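Local coordinates for odorant-binding protein 47 (Anopheles gambiae, PDB 3PM2) that binds hydrophobic odorants such as menthol, citronellal and indole, and is thought to aid their capture and transport through the fluid around olfactory sensory dendrites, at residues 76-81 with 98-103; 56-61 with 128-133; 17-22 with 147-152; 70-75 with 102-107. All blocks are in the same frame, centred on the assembly; numbering follows the deposited sequence.

Contact 1 of 4, residues 76-81 with 98-103; sequences ALTKLY and DAIDGC
With CG1 set opposite its own carbonyl carbon (chi1 -64°) and CD1 extended beyond it, Ile-100 reaches toward the facing helix, while Leu-77 swings CG to the side away from its backbone N (chi1 174°) and so offers CD2. The two side chains lie alongside one another, pointing opposite ways, and Leu-77 CD2 comes to 3.9 Å from Ile-100 CG1. The tip methyl of the isoleucine also lies against Thr-78, with Ile-100 CD1 3.7 Å from Thr-78 OG1, and approaches the Tyr-81 ring, 4.2 Å from its CD2. Leu-77 CD2 meets that ring as well, in its plane at the edge.

The short helical segments run roughly antiparallel, at 150°, with axes 11.2 Å apart, a wide spacing that a beta-branched side chain with its CD1 arm extended is well suited to bridge. Threonine fits because its hydroxyl is hydrogen-bonded to Arg-74 O one turn earlier in its own helix, leaving a compact side chain against the isoleucine. Met-141 of helix 133-147 also touches both Tyr-81 and Ile-100. Between residues 76-81 and 98-103 the cohesion is therefore apolar packing, resting on complementary shape and burial without a directional bond.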
loop_
_atom_site.group_PDB
_atom_site.type_symbol
_atom_site.label_atom_id
_atom_site.label_comp_id
_atom_site.label_asym_id
_atom_site.label_seq_id
_atom_site.Cartn_x
_atom_site.Cartn_y
_atom_site.Cartn_z
ATOM N N ALA A 76 8.010 -5.584 -14.020
ATOM C CA ALA A 76 6.945 -4.721 -14.509
ATOM C C ALA A 76 6.551 -3.673 -13.469
ATOM O O ALA A 76 6.295 -2.529 -13.844
ATOM C CB ALA A 76 5.741 -5.548 -14.922
ATOM N N LEU A 77 6.521 -4.046 -12.157
ATOM C CA LEU A 77 6.187 -3.085 -11.106
ATOM C C LEU A 77 7.229 -1.962 -11.066
ATOM O O LEU A 77 6.864 -0.792 -10.934
ATOM C CB LEU A 77 6.081 -3.785 -9.732
ATOM C CG LEU A 77 5.881 -2.857 -8.525
ATOM C CD1 LEU A 77 4.984 -3.501 -7.520
ATOM C CD2 LEU A 77 7.223 -2.527 -7.864
ATOM N N THR A 78 8.529 -2.318 -11.159
ATOM C CA THR A 78 9.631 -1.341 -11.137
ATOM C C THR A 78 9.498 -0.391 -12.318
ATOM O O THR A 78 9.639 0.805 -12.130
ATOM C CB THR A 78 10.984 -2.066 -11.068
ATOM O OG1 THR A 78 10.974 -2.912 -9.913
ATOM C CG2 THR A 78 12.190 -1.109 -11.002
ATOM N N LYS A 79 9.226 -0.926 -13.534
ATOM C CA LYS A 79 9.007 -0.132 -14.747
ATOM C C LYS A 79 7.891 0.916 -14.550
ATOM O O LYS A 79 8.078 2.094 -14.903
ATOM C CB LYS A 79 8.699 -1.047 -15.943
ATOM C CG LYS A 79 8.801 -0.341 -17.290
ATOM C CD LYS A 79 8.784 -1.318 -18.462
ATOM C CE LYS A 79 8.647 -0.632 -19.806
ATOM N NZ LYS A 79 7.392 -1.008 -20.519
ATOM N N LEU A 80 6.761 0.504 -13.946
ATOM C CA LEU A 80 5.637 1.415 -13.678
ATOM C C LEU A 80 5.984 2.506 -12.689
ATOM O O LEU A 80 5.684 3.667 -12.955
ATOM C CB LEU A 80 4.372 0.676 -13.234
ATOM C CG LEU A 80 3.645 -0.102 -14.313
ATOM C CD1 LEU A 80 2.534 -0.930 -13.705
ATOM C CD2 LEU A 80 3.108 0.828 -15.415
ATOM N N TYR A 81 6.598 2.142 -11.525
ATOM C CA TYR A 81 7.004 3.161 -10.557
ATOM C C TYR A 81 8.009 4.121 -11.166
ATOM O O TYR A 81 7.799 5.329 -11.091
ATOM C CB TYR A 81 7.593 2.521 -9.303
ATOM C CG TYR A 81 6.569 2.238 -8.240
ATOM C CD1 TYR A 81 5.886 3.271 -7.608
ATOM C CD2 TYR A 81 6.314 0.932 -7.824
ATOM C CE1 TYR A 81 4.927 3.008 -6.630
ATOM C CE2 TYR A 81 5.354 0.656 -6.865
ATOM C CZ TYR A 81 4.676 1.696 -6.253
ATOM O OH TYR A 81 3.737 1.385 -5.298
ATOM N N ASP A 98 15.236 1.811 -3.910
ATOM C CA ASP A 98 15.487 1.344 -2.550
ATOM C C ASP A 98 14.186 0.853 -1.893
ATOM O O ASP A 98 14.199 -0.189 -1.234
ATOM C CB ASP A 98 16.134 2.446 -1.682
ATOM C CG ASP A 98 17.598 2.792 -1.996
ATOM O OD1 ASP A 98 18.167 2.204 -2.953
ATOM O OD2 ASP A 98 18.169 3.661 -1.287
ATOM N N ALA A 99 13.072 1.595 -2.090
ATOM C CA ALA A 99 11.764 1.239 -1.521
ATOM C C ALA A 99 11.293 -0.131 -2.047
ATOM O O ALA A 99 10.889 -0.966 -1.248
ATOM C CB ALA A 99 10.745 2.310 -1.858
ATOM N N ILE A 100 11.439 -0.382 -3.360
ATOM C CA ILE A 100 11.061 -1.657 -3.987
ATOM C C ILE A 100 11.897 -2.806 -3.413
ATOM O O ILE A 100 11.344 -3.843 -3.043
ATOM C CB ILE A 100 11.125 -1.583 -5.535
ATOM C CG1 ILE A 100 10.108 -0.577 -6.104
ATOM C CG2 ILE A 100 10.920 -2.987 -6.161
ATOM C CD1 ILE A 100 10.363 -0.176 -7.562
ATOM N N ASP A 101 13.211 -2.599 -3.298
ATOM C CA ASP A 101 14.113 -3.616 -2.756
ATOM C C ASP A 101 13.720 -3.977 -1.316
ATOM O O ASP A 101 13.608 -5.156 -0.990
ATOM C CB ASP A 101 15.570 -3.144 -2.831
ATOM C CG ASP A 101 16.551 -4.287 -2.768
ATOM O OD1 ASP A 101 16.435 -5.224 -3.612
ATOM O OD2 ASP A 101 17.424 -4.266 -1.872
ATOM N N GLY A 102 13.494 -2.966 -0.490
ATOM C CA GLY A 102 13.135 -3.163 0.913
ATOM C C GLY A 102 11.798 -3.844 1.112
ATOM O O GLY A 102 11.655 -4.652 2.036
ATOM N N CYS A 103 10.813 -3.522 0.256
ATOM C CA CYS A 103 9.461 -4.099 0.345
ATOM C C CYS A 103 9.419 -5.547 -0.080
ATOM O O CYS A 103 8.789 -6.356 0.602
ATOM C CB CYS A 103 8.436 -3.239 -0.393
ATOM S SG CYS A 103 8.217 -1.599 0.356
#

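Contact 2 of 4, residues 56-61 with 128-133; sequences VAECVM and QICHPI
Glu-58, its CG opposite the backbone N and the chain extended beyond it, points from helix 55-63 at the backbone of Cys-130 and His-131, and its carboxylate lies alongside the cysteine. Glu-58 OE1 accepts from His-131 N at 2.9 Å; the amide meets this oxygen on the syn side, 20° out of the carboxylate plane, and the bond is noticeably bent, 135° at the hydrogen. The same oxygen of Glu-58, OE1, rests 3.5 Å from Cys-130 CB. A water gives one hydrogen to Glu-58 OE1 at 2.7 Å and another to His-131 O at 2.6 Å, and a second water donates to Glu-58 OE2. These bonds hold the carboxylate in place; glutamate suits because it spans the gap and accepts several donors.

The imidazole of His-131 turns away from the glutamate. His-131 ND1 accepts from Ile-133 N at 3.0 Å, almost in the ring plane and close to straight (164°). A disulfide ties Cys-130 to Cys-55, linking the loop covalently to the same helix that carries Glu-58. Side-chain capping of a helix start, here by histidine at the entry to helix 133-147, is the motif that completes this cross-linked junction of the predominantly helical odorant-binding protein.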
loop_
_atom_site.group_PDB
_atom_site.type_symbol
_atom_site.label_atom_id
_atom_site.label_comp_id
_atom_site.label_asym_id
_atom_site.label_seq_id
_atom_site.Cartn_x
_atom_site.Cartn_y
_atom_site.Cartn_z
ATOM N N VAL A 56 -8.320 -4.463 -1.921
ATOM C CA VAL A 56 -8.122 -3.189 -2.602
ATOM C C VAL A 56 -6.807 -3.315 -3.401
ATOM O O VAL A 56 -6.764 -2.981 -4.585
ATOM C CB VAL A 56 -8.052 -1.977 -1.611
ATOM C CG1 VAL A 56 -7.636 -0.694 -2.337
ATOM C CG2 VAL A 56 -9.372 -1.777 -0.862
ATOM N N ALA A 57 -5.741 -3.797 -2.739
ATOM C CA ALA A 57 -4.414 -3.949 -3.365
ATOM C C ALA A 57 -4.383 -4.988 -4.454
ATOM O O ALA A 57 -3.752 -4.764 -5.492
ATOM C CB ALA A 57 -3.363 -4.270 -2.305
ATOM N N GLU A 58 -5.048 -6.141 -4.244
ATOM C CA GLU A 58 -5.073 -7.157 -5.301
ATOM C C GLU A 58 -5.764 -6.600 -6.560
ATOM O O GLU A 58 -5.300 -6.844 -7.674
ATOM C CB GLU A 58 -5.722 -8.445 -4.812
ATOM C CG GLU A 58 -5.711 -9.545 -5.866
ATOM C CD GLU A 58 -6.006 -10.921 -5.310
ATOM O OE1 GLU A 58 -5.264 -11.364 -4.407
ATOM O OE2 GLU A 58 -6.965 -11.568 -5.786
ATOM N N CYS A 59 -6.838 -5.814 -6.370
ATOM C CA CYS A 59 -7.584 -5.155 -7.448
ATOM C C CYS A 59 -6.639 -4.224 -8.248
ATOM O O CYS A 59 -6.631 -4.269 -9.488
ATOM C CB CYS A 59 -8.778 -4.394 -6.867
ATOM S SG CYS A 59 -9.719 -3.431 -8.081
ATOM N N VAL A 60 -5.822 -3.398 -7.524
ATOM C CA VAL A 60 -4.860 -2.474 -8.103
ATOM C C VAL A 60 -3.830 -3.271 -8.903
ATOM O O VAL A 60 -3.509 -2.905 -10.031
ATOM C CB VAL A 60 -4.175 -1.595 -7.022
ATOM C CG1 VAL A 60 -2.968 -0.861 -7.599
ATOM C CG2 VAL A 60 -5.155 -0.591 -6.402
ATOM N N MET A 61 -3.327 -4.347 -8.328
ATOM C CA MET A 61 -2.307 -5.185 -8.991
ATOM C C MET A 61 -2.864 -5.866 -10.228
ATOM O O MET A 61 -2.201 -5.878 -11.261
ATOM C CB MET A 61 -1.678 -6.167 -8.008
ATOM C CG MET A 61 -0.881 -5.482 -6.894
ATOM S SD MET A 61 0.591 -4.658 -7.506
ATOM C CE MET A 61 1.494 -4.392 -5.967
ATOM N N GLN A 128 -14.529 -11.942 0.683
ATOM C CA GLN A 128 -13.727 -12.507 -0.404
ATOM C C GLN A 128 -12.268 -12.577 0.054
ATOM O O GLN A 128 -11.705 -11.557 0.475
ATOM C CB GLN A 128 -13.864 -11.668 -1.675
ATOM C CG GLN A 128 -12.781 -11.962 -2.715
ATOM C CD GLN A 128 -13.258 -11.987 -4.138
ATOM O OE1 GLN A 128 -14.434 -12.271 -4.441
ATOM N NE2 GLN A 128 -12.327 -11.703 -5.047
ATOM N N ILE A 129 -11.661 -13.771 -0.022
ATOM C CA ILE A 129 -10.274 -13.935 0.394
ATOM C C ILE A 129 -9.342 -13.577 -0.757
ATOM O O ILE A 129 -9.503 -14.100 -1.847
ATOM C CB ILE A 129 -10.011 -15.368 0.960
ATOM C CG1 ILE A 129 -10.881 -15.644 2.226
ATOM C CG2 ILE A 129 -8.522 -15.631 1.225
ATOM C CD1 ILE A 129 -10.658 -14.704 3.462
ATOM N N CYS A 130 -8.396 -12.661 -0.522
ATOM C CA CYS A 130 -7.387 -12.240 -1.508
ATOM C C CYS A 130 -6.027 -12.660 -1.005
ATOM O O CYS A 130 -5.814 -12.741 0.215
ATOM C CB CYS A 130 -7.444 -10.731 -1.752
ATOM S SG CYS A 130 -8.917 -10.208 -2.677
ATOM N N HIS A 131 -5.104 -12.935 -1.937
ATOM C CA HIS A 131 -3.761 -13.304 -1.527
ATOM C C HIS A 131 -3.108 -12.078 -0.877
ATOM O O HIS A 131 -3.231 -10.983 -1.405
ATOM C CB HIS A 131 -2.924 -13.788 -2.729
ATOM C CG HIS A 131 -1.660 -14.508 -2.334
ATOM N ND1 HIS A 131 -0.549 -13.823 -1.851
ATOM C CD2 HIS A 131 -1.350 -15.822 -2.441
ATOM C CE1 HIS A 131 0.385 -14.741 -1.659
ATOM N NE2 HIS A 131 -0.055 -15.961 -1.991
ATOM N N PRO A 132 -2.428 -12.214 0.282
ATOM C CA PRO A 132 -1.857 -11.015 0.927
ATOM C C PRO A 132 -0.681 -10.360 0.199
ATOM O O PRO A 132 -0.321 -9.240 0.568
ATOM C CB PRO A 132 -1.410 -11.525 2.301
ATOM C CG PRO A 132 -2.122 -12.829 2.508
ATOM C CD PRO A 132 -2.242 -13.416 1.118
ATOM N N ILE A 133 -0.062 -11.026 -0.787
ATOM C CA ILE A 133 1.129 -10.424 -1.431
ATOM C C ILE A 133 0.886 -9.008 -1.977
ATOM O O ILE A 133 1.733 -8.123 -1.772
ATOM C CB ILE A 133 1.825 -11.340 -2.483
ATOM C CG1 ILE A 133 3.262 -10.866 -2.824
ATOM C CG2 ILE A 133 0.997 -11.507 -3.752
ATOM C CD1 ILE A 133 4.274 -10.738 -1.610
HETATM O O HOH W 1 -2.797 -10.470 -3.942
HETATM O O HOH W 2 -6.181 -14.137 -4.960
#

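Contact 3 of 4, residues 17-22 with 147-152; sequences ECCVTP and AECPAK
Cys-19 and Cys-149 meet through a covalent bond: Cys-19 SG and Cys-149 SG are 2.0 Å apart. The torsion about the sulfur-sulfur bond is 89°, a right-handed twist close to the relaxed value for a disulfide. Each cysteine turns its sulfur to the side opposite its backbone N, with chi1 -174° in Cys-19 and -172° in Cys-149, which places each SG beside its own carbonyl carbon.

The nonbonded contact is little more than the bridge itself. Cys-19 CB and Cys-149 CB stand 3.9 Å apart, and the two CA atoms 6.7 Å. Cysteine is the natural residue here, since two largely irregular segments, 125 residues apart at their closest ends, are fastened without needing matched surfaces. Apolar cover comes from Phe-154, which touches both cysteines, and from Trp-92, which touches Cys-19.

Polar bonds hold the flanks: Glu-17 O and the backbone of Cys-18 bond to Thr-155, and Lys-152 NZ forms a salt bridge with Glu-91. Next door, Cys-18 makes its own disulfide with Cys-160 in helix 158-167. The bridge between Cys-19 and Cys-149 accordingly joins the loop that precedes helix 27-44 to the loop between helices 133-147 and 158-167, beside the start of helix 92-109.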
loop_
_atom_site.group_PDB
_atom_site.type_symbol
_atom_site.label_atom_id
_atom_site.label_comp_id
_atom_site.label_asym_id
_atom_site.label_seq_id
_atom_site.Cartn_x
_atom_site.Cartn_y
_atom_site.Cartn_z
ATOM N N GLU A 17 -0.981 16.751 -0.888
ATOM C CA GLU A 17 -0.750 18.102 -0.380
ATOM C C GLU A 17 0.410 18.174 0.631
ATOM O O GLU A 17 0.861 19.264 0.975
ATOM C CB GLU A 17 -2.045 18.687 0.175
ATOM C CG GLU A 17 -3.059 18.963 -0.921
ATOM C CD GLU A 17 -4.421 19.436 -0.465
ATOM O OE1 GLU A 17 -4.606 19.659 0.754
ATOM O OE2 GLU A 17 -5.304 19.599 -1.336
ATOM N N CYS A 18 0.890 17.004 1.100
ATOM C CA CYS A 18 2.044 16.887 1.987
ATOM C C CYS A 18 3.288 16.571 1.182
ATOM O O CYS A 18 4.346 17.099 1.492
ATOM C CB CYS A 18 1.803 15.832 3.056
ATOM S SG CYS A 18 0.452 16.245 4.172
ATOM N N CYS A 19 3.176 15.647 0.210
ATOM C CA CYS A 19 4.283 15.242 -0.664
ATOM C C CYS A 19 3.731 14.606 -1.922
ATOM O O CYS A 19 2.831 13.763 -1.836
ATOM C CB CYS A 19 5.254 14.296 0.052
ATOM S SG CYS A 19 6.734 13.891 -0.925
ATOM N N VAL A 20 4.306 14.952 -3.090
ATOM C CA VAL A 20 3.929 14.329 -4.344
ATOM C C VAL A 20 4.855 13.114 -4.477
ATOM O O VAL A 20 6.073 13.266 -4.549
ATOM C CB VAL A 20 3.982 15.303 -5.553
ATOM C CG1 VAL A 20 3.604 14.585 -6.842
ATOM C CG2 VAL A 20 3.062 16.502 -5.324
ATOM N N THR A 21 4.282 11.911 -4.426
ATOM C CA THR A 21 5.067 10.669 -4.429
ATOM C C THR A 21 4.909 9.887 -5.740
ATOM O O THR A 21 3.897 10.030 -6.434
ATOM C CB THR A 21 4.601 9.754 -3.256
ATOM O OG1 THR A 21 3.210 9.546 -3.382
ATOM C CG2 THR A 21 4.893 10.329 -1.867
ATOM N N PRO A 22 5.865 8.989 -6.065
ATOM C CA PRO A 22 5.690 8.113 -7.231
ATOM C C PRO A 22 4.458 7.220 -7.049
ATOM O O PRO A 22 3.985 7.005 -5.918
ATOM C CB PRO A 22 6.966 7.264 -7.210
ATOM C CG PRO A 22 7.959 8.108 -6.487
ATOM C CD PRO A 22 7.134 8.687 -5.381
ATOM N N ALA A 147 7.441 8.511 3.676
ATOM C CA ALA A 147 8.430 8.710 4.756
ATOM C C ALA A 147 9.799 9.186 4.247
ATOM O O ALA A 147 10.513 9.901 4.952
ATOM C CB ALA A 147 8.599 7.409 5.537
ATOM N N GLU A 148 10.160 8.802 3.020
ATOM C CA GLU A 148 11.448 9.155 2.420
ATOM C C GLU A 148 11.427 10.507 1.703
ATOM O O GLU A 148 12.462 10.975 1.218
ATOM C CB GLU A 148 11.907 8.056 1.453
ATOM C CG GLU A 148 12.279 6.741 2.110
ATOM C CD GLU A 148 13.504 6.753 2.989
ATOM O OE1 GLU A 148 14.232 7.769 3.010
ATOM O OE2 GLU A 148 13.726 5.736 3.678
ATOM N N CYS A 149 10.260 11.123 1.620
ATOM C CA CYS A 149 10.120 12.424 0.964
ATOM C C CYS A 149 11.169 13.449 1.461
ATOM O O CYS A 149 11.237 13.683 2.666
ATOM C CB CYS A 149 8.705 12.965 1.128
ATOM S SG CYS A 149 8.381 14.460 0.147
ATOM N N PRO A 150 12.014 14.021 0.573
ATOM C CA PRO A 150 12.972 15.065 1.025
ATOM C C PRO A 150 12.228 16.224 1.696
ATOM O O PRO A 150 11.165 16.608 1.217
ATOM C CB PRO A 150 13.611 15.553 -0.284
ATOM C CG PRO A 150 13.420 14.402 -1.256
ATOM C CD PRO A 150 12.085 13.827 -0.892
ATOM N N ALA A 151 12.781 16.794 2.786
ATOM C CA ALA A 151 12.136 17.899 3.526
ATOM C C ALA A 151 11.790 19.068 2.578
ATOM O O ALA A 151 10.741 19.673 2.730
ATOM C CB ALA A 151 13.046 18.395 4.635
ATOM N N LYS A 152 12.616 19.295 1.547
ATOM C CA LYS A 152 12.402 20.381 0.573
ATOM C C LYS A 152 11.119 20.169 -0.266
ATOM O O LYS A 152 10.635 21.124 -0.869
ATOM C CB LYS A 152 13.645 20.624 -0.313
ATOM C CG LYS A 152 14.004 19.491 -1.275
ATOM C CD LYS A 152 15.138 19.873 -2.212
ATOM C CE LYS A 152 15.313 18.843 -3.308
ATOM N NZ LYS A 152 16.459 19.157 -4.204
#

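Contact 4 of 4, residues 70-75 with 102-107; sequences GKIDRE and GCFKMA
Arg-74 NH2 forms a salt bridge with Asp-101 OD1, and with its end held there the arginine lies across the ring of Phe-104. The side chain leaves with CG on the side away from the backbone N (chi1 -177°) and stays extended as far as NE, so that its methylenes follow one another over the aromatic face. Arg-74 CB lies 3.7 Å from Phe-104 CZ, and Arg-74 CG 3.8 Å from Phe-104 CE2. Arg-74 CD then sits over the centre of the Phe-104 ring, 4.0 Å from the centroid and 12° off the ring normal, a CH-pi contact. Farther along, the guanidinium passes beyond the ring, its plane tilted 20° from that of the ring, and Arg-74 NH1 comes within 3.6 Å of Phe-104 CB.

Ile-72 approaches from another side. Its CG2 methyl meets the ring edge, 3.8 Å from Phe-104 CZ, and the isoleucine runs roughly perpendicular to the phenylalanine side chain. The phenylalanine thus has an aliphatic chain over one face and a methyl at its rim. Arginine suits its place because its long apolar stem covers the ring while its charged end finds Asp-101 one turn back on helix 92-109.

Between Ile-72 and Arg-74, Asp-73 occupies the N-cap, its OD1 accepting from Ala-76 N. The whole is a capped strand-to-helix junction, where strand 71-72 passes into helix 74-85 and packs on helix 92-109, which runs roughly antiparallel to helix 74-85.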
loop_
_atom_site.group_PDB
_atom_site.type_symbol
_atom_site.label_atom_id
_atom_site.label_comp_id
_atom_site.label_asym_id
_atom_site.label_seq_id
_atom_site.Cartn_x
_atom_site.Cartn_y
_atom_site.Cartn_z
ATOM N N GLY A 70 -0.327 -15.667 -6.406
ATOM C CA GLY A 70 0.524 -15.377 -5.262
ATOM C C GLY A 70 1.846 -14.701 -5.523
ATOM O O GLY A 70 2.652 -14.588 -4.596
ATOM N N LYS A 71 2.066 -14.197 -6.758
ATOM C CA LYS A 71 3.315 -13.530 -7.094
ATOM C C LYS A 71 3.062 -12.173 -7.723
ATOM O O LYS A 71 2.095 -12.012 -8.461
ATOM C CB LYS A 71 4.163 -14.351 -8.088
ATOM C CG LYS A 71 4.584 -15.739 -7.598
ATOM C CD LYS A 71 5.607 -15.710 -6.469
ATOM C CE LYS A 71 5.926 -17.113 -6.000
ATOM N NZ LYS A 71 6.863 -17.114 -4.845
ATOM N N ILE A 72 3.980 -11.235 -7.456
ATOM C CA ILE A 72 3.987 -9.883 -8.033
ATOM C C ILE A 72 5.161 -9.795 -9.001
ATOM O O ILE A 72 6.259 -10.240 -8.675
ATOM C CB ILE A 72 4.030 -8.766 -6.943
ATOM C CG1 ILE A 72 2.792 -8.810 -5.997
ATOM C CG2 ILE A 72 4.264 -7.362 -7.568
ATOM C CD1 ILE A 72 1.367 -8.469 -6.681
ATOM N N ASP A 73 4.919 -9.261 -10.212
ATOM C CA ASP A 73 5.955 -9.130 -11.234
ATOM C C ASP A 73 6.815 -7.924 -10.873
ATOM O O ASP A 73 6.439 -6.786 -11.161
ATOM C CB ASP A 73 5.290 -8.977 -12.617
ATOM C CG ASP A 73 6.218 -8.836 -13.818
ATOM O OD1 ASP A 73 7.418 -8.524 -13.619
ATOM O OD2 ASP A 73 5.728 -8.960 -14.956
ATOM N N ARG A 74 7.950 -8.171 -10.204
ATOM C CA ARG A 74 8.852 -7.098 -9.773
ATOM C C ARG A 74 9.401 -6.242 -10.932
ATOM O O ARG A 74 9.507 -5.026 -10.797
ATOM C CB ARG A 74 9.997 -7.661 -8.905
ATOM C CG ARG A 74 10.913 -6.572 -8.379
ATOM C CD ARG A 74 11.926 -7.119 -7.416
ATOM N NE ARG A 74 12.875 -6.075 -7.064
ATOM C CZ ARG A 74 13.703 -6.141 -6.035
ATOM N NH1 ARG A 74 13.706 -7.210 -5.239
ATOM N NH2 ARG A 74 14.536 -5.143 -5.788
ATOM N N GLU A 75 9.721 -6.866 -12.071
ATOM C CA GLU A 75 10.263 -6.152 -13.233
ATOM C C GLU A 75 9.247 -5.135 -13.762
ATOM O O GLU A 75 9.564 -3.952 -13.855
ATOM C CB GLU A 75 10.720 -7.134 -14.325
ATOM C CG GLU A 75 11.934 -7.978 -13.934
ATOM C CD GLU A 75 11.733 -8.973 -12.795
ATOM O OE1 GLU A 75 10.623 -9.551 -12.687
ATOM O OE2 GLU A 75 12.666 -9.125 -11.973
ATOM N N GLY A 102 13.494 -2.966 -0.490
ATOM C CA GLY A 102 13.135 -3.163 0.913
ATOM C C GLY A 102 11.798 -3.844 1.112
ATOM O O GLY A 102 11.655 -4.652 2.036
ATOM N N CYS A 103 10.813 -3.522 0.256
ATOM C CA CYS A 103 9.461 -4.099 0.345
ATOM C C CYS A 103 9.419 -5.547 -0.080
ATOM O O CYS A 103 8.789 -6.356 0.602
ATOM C CB CYS A 103 8.436 -3.239 -0.393
ATOM S SG CYS A 103 8.217 -1.599 0.356
ATOM N N PHE A 104 10.169 -5.902 -1.137
ATOM C CA PHE A 104 10.242 -7.295 -1.608
ATOM C C PHE A 104 11.037 -8.140 -0.602
ATOM O O PHE A 104 10.668 -9.290 -0.349
ATOM C CB PHE A 104 10.830 -7.386 -3.037
ATOM C CG PHE A 104 9.759 -7.232 -4.105
ATOM C CD1 PHE A 104 9.047 -8.336 -4.565
ATOM C CD2 PHE A 104 9.419 -5.975 -4.602
ATOM C CE1 PHE A 104 8.031 -8.190 -5.528
ATOM C CE2 PHE A 104 8.423 -5.831 -5.581
ATOM C CZ PHE A 104 7.741 -6.939 -6.048
ATOM N N LYS A 105 12.089 -7.547 0.018
ATOM C CA LYS A 105 12.896 -8.225 1.056
ATOM C C LYS A 105 12.017 -8.545 2.279
ATOM O O LYS A 105 12.056 -9.673 2.796
ATOM C CB LYS A 105 14.086 -7.346 1.468
ATOM C CG LYS A 105 15.227 -8.106 2.129
ATOM C CD LYS A 105 16.130 -7.153 2.910
ATOM C CE LYS A 105 17.440 -7.779 3.336
ATOM N NZ LYS A 105 17.256 -8.834 4.366
ATOM N N MET A 106 11.207 -7.571 2.710
ATOM C CA MET A 106 10.264 -7.695 3.821
ATOM C C MET A 106 9.244 -8.795 3.529
ATOM O O MET A 106 8.999 -9.650 4.387
ATOM C CB MET A 106 9.581 -6.338 4.121
ATOM C CG MET A 106 8.531 -6.399 5.262
ATOM S SD MET A 106 6.877 -6.889 4.697
ATOM C CE MET A 106 6.411 -5.389 3.764
ATOM N N ALA A 107 8.664 -8.797 2.318
ATOM C CA ALA A 107 7.658 -9.791 1.920
ATOM C C ALA A 107 8.235 -11.188 1.989
ATOM O O ALA A 107 7.585 -12.072 2.538
ATOM C CB ALA A 107 7.137 -9.489 0.520
#

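In the fold
Contacts 1 and 4 are neighbouring parts of one interface between helices 74-85 and 92-109: their centres lie about 8 Å apart, and Leu-77 of contact 1 touches both Ile-72 and Phe-104 of contact 4. Contact 2 adjoins this pair, as Met-61 packs its CG on Ile-72 CD1 at 3.7 Å and its CE on Leu-77 CD1 at 3.9 Å. Contact 3 stands apart, its centre about 26 Å from that of contact 2 and on the opposite side of the chain's centre; it reaches contact 1 where Pro-22 meets Tyr-81. Along the chain its disulfide closes a loop that encloses the other three contacts.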